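Local coordinates for protein Ps01740 (Pseudomonas sp. UW4, PDB 5UIF) that probably works as a tautomerase-superfamily enzyme, a homologue of cis-3-chloroacrylic acid dehalogenase that assembles from three copies of its chain, at residues Lys44-Pro48 with Gly49-Thr53. Numbering follows the deposited sequence.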
ATOM      1  N   LYS A  44      -4.791   9.471   2.040  1.00 50.25           N
ATOM      2  CA  LYS A  44      -3.955   9.322   3.222  1.00 51.17           C
ATOM      3  C   LYS A  44      -2.915  10.434   3.292  1.00 51.77           C
ATOM      4  O   LYS A  44      -2.309  10.791   2.281  1.00 51.61           O
ATOM      5  CB  LYS A  44      -3.269   7.955   3.225  1.00 50.26           C
ATOM      6  CG  LYS A  44      -4.202   6.804   3.559  1.00 52.51           C
ATOM      7  CD  LYS A  44      -3.659   5.478   3.055  1.00 52.70           C
ATOM      8  CE  LYS A  44      -3.651   5.436   1.535  1.00 54.09           C
ATOM      9  NZ  LYS A  44      -3.027   4.189   1.017  1.00 55.09           N
ATOM     10  N   GLU A  45      -2.714  10.981   4.485  1.00 52.69           N
ATOM     11  CA  GLU A  45      -1.748  12.055   4.673  1.00 53.15           C
ATOM     12  C   GLU A  45      -0.503  11.580   5.414  1.00 51.39           C
ATOM     13  O   GLU A  45      -0.579  10.735   6.305  1.00 51.33           O
ATOM     14  CB  GLU A  45      -2.383  13.226   5.428  1.00 56.59           C
ATOM     15  CG  GLU A  45      -3.369  14.032   4.601  1.00 58.27           C
ATOM     16  CD  GLU A  45      -3.818  15.298   5.303  1.00 63.12           C
ATOM     17  OE1 GLU A  45      -3.669  15.378   6.541  1.00 64.90           O
ATOM     18  OE2 GLU A  45      -4.316  16.215   4.618  1.00 65.69           O
ATOM     19  N   LEU A  46       0.642  12.132   5.030  1.00 50.04           N
ATOM     20  CA  LEU A  46       1.907  11.820   5.680  1.00 48.12           C
ATOM     21  C   LEU A  46       2.304  12.940   6.632  1.00 50.46           C
ATOM     22  O   LEU A  46       2.082  14.117   6.343  1.00 52.50           O
ATOM     23  CB  LEU A  46       3.007  11.599   4.640  1.00 45.42           C
ATOM     24  CG  LEU A  46       2.778  10.470   3.633  1.00 42.65           C
ATOM     25  CD1 LEU A  46       3.796  10.544   2.507  1.00 41.31           C
ATOM     26  CD2 LEU A  46       2.843   9.121   4.325  1.00 41.23           C
ATOM     27  N   GLU A  47       2.884  12.572   7.768  1.00 50.35           N
ATOM     28  CA  GLU A  47       3.376  13.556   8.723  1.00 52.22           C
ATOM     29  C   GLU A  47       4.533  14.342   8.119  1.00 51.99           C
ATOM     30  O   GLU A  47       5.351  13.782   7.391  1.00 49.58           O
ATOM     31  CB  GLU A  47       3.817  12.877  10.021  1.00 52.19           C
ATOM     32  CG  GLU A  47       2.685  12.221  10.793  1.00 53.29           C
ATOM     33  CD  GLU A  47       1.682  13.227  11.321  1.00 57.13           C
ATOM     34  OE1 GLU A  47       2.098  14.348  11.687  1.00 59.83           O
ATOM     35  OE2 GLU A  47       0.478  12.900  11.369  1.00 57.78           O
ATOM     36  N   PRO A  48       4.591  15.653   8.402  1.00 54.72           N
ATOM     37  CA  PRO A  48       5.690  16.499   7.928  1.00 54.63           C
ATOM     38  C   PRO A  48       7.048  15.972   8.377  1.00 52.64           C
ATOM     39  O   PRO A  48       7.269  15.788   9.574  1.00 53.21           O
ATOM     40  CB  PRO A  48       5.389  17.857   8.568  1.00 58.94           C
ATOM     41  CG  PRO A  48       3.915  17.849   8.779  1.00 60.56           C
ATOM     42  CD  PRO A  48       3.569  16.430   9.125  1.00 58.13           C
ATOM     43  N   GLY A  49       7.940  15.724   7.424  1.00 50.85           N
ATOM     44  CA  GLY A  49       9.254  15.191   7.728  1.00 50.33           C
ATOM     45  C   GLY A  49       9.309  13.681   7.600  1.00 48.71           C
ATOM     46  O   GLY A  49      10.290  13.050   7.995  1.00 48.16           O
ATOM     47  N   SER A  50       8.248  13.098   7.049  1.00 47.96           N
ATOM     48  CA  SER A  50       8.190  11.657   6.836  1.00 46.41           C
ATOM     49  C   SER A  50       8.137  11.330   5.348  1.00 45.06           C
ATOM     50  O   SER A  50       7.997  10.170   4.959  1.00 43.50           O
ATOM     51  CB  SER A  50       6.982  11.051   7.554  1.00 47.35           C
ATOM     52  OG  SER A  50       7.019  11.339   8.941  1.00 50.04           O
ATOM     53  N   ALA A  51       8.245  12.364   4.521  1.00 46.16           N
ATOM     54  CA  ALA A  51       8.290  12.193   3.073  1.00 45.28           C
ATOM     55  C   ALA A  51       9.625  12.694   2.534  1.00 45.07           C
ATOM     56  O   ALA A  51      10.000  13.846   2.756  1.00 46.32           O
ATOM     57  CB  ALA A  51       7.135  12.926   2.411  1.00 46.65           C
ATOM     58  N   PHE A  52      10.343  11.828   1.827  1.00 43.32           N
ATOM     59  CA  PHE A  52      11.679  12.166   1.356  1.00 42.97           C
ATOM     60  C   PHE A  52      11.838  11.993  -0.150  1.00 43.04           C
ATOM     61  O   PHE A  52      11.281  11.072  -0.746  1.00 42.01           O
ATOM     62  CB  PHE A  52      12.728  11.321   2.082  1.00 41.20           C
ATOM     63  CG  PHE A  52      12.863  11.645   3.542  1.00 41.81           C
ATOM     64  CD1 PHE A  52      12.007  11.081   4.475  1.00 41.57           C
ATOM     65  CD2 PHE A  52      13.850  12.510   3.983  1.00 42.92           C
ATOM     66  CE1 PHE A  52      12.131  11.377   5.818  1.00 42.71           C
ATOM     67  CE2 PHE A  52      13.979  12.809   5.326  1.00 44.19           C
ATOM     68  CZ  PHE A  52      13.119  12.242   6.245  1.00 43.98           C
ATOM     69  N   THR A  53      12.603  12.896  -0.752  1.00 44.73           N
ATOM     70  CA  THR A  53      12.981  12.795  -2.155  1.00 45.13           C
ATOM     71  C   THR A  53      14.462  13.133  -2.289  1.00 45.98           C
ATOM     72  O   THR A  53      14.903  14.194  -1.843  1.00 48.20           O
ATOM     73  CB  THR A  53      12.147  13.732  -3.047  1.00 46.62           C
ATOM     74  OG1 THR A  53      10.764  13.365  -2.965  1.00 46.31           O
ATOM     75  CG2 THR A  53      12.604  13.641  -4.494  1.00 46.62           C
TER
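L46, the last residue of strand 40-46, reaches across the bend with its CD1 to the CB of A51, 4.1 Å away. The branched apolar end suits a buried place where it meets a methyl and also packs on K44 of a second subunit. E47 follows at the first corner of a type II beta turn running to S50. The turn comes after the second strand of a beta-alpha-beta unit, the building block of the tautomerase superfamily, made here by strand 2-8, helix 14-32 and the parallel strand 40-46. It carries the backbone into strand 51-53, which pairs antiparallel with a strand of the second subunit; A51, whose methyl also touches V8 of strand 2-8, begins it. The carbonyl O of E47 accepts the bond that closes the turn, from S50 N at 3.0 Å; the N-H...O angle of 134° makes it a bent bond, and the donor lies 30° off the carbonyl plane. With its OG beside the backbone N and anti to the carbonyl carbon (chi1 -57°), S50 sets that hydroxyl alongside the E47 side chain, 3.7 Å from E47 CB, and a small residue suits this buried place. The E47 chain, bent at chi2, carries its carboxylate away from residues 49-53, fitting for a charge at an exposed position. P48 takes the second corner, where its ring restricts phi, and G49 the third, with the positive phi of 95° at which a CB would press on the P48 carbonyl oxygen.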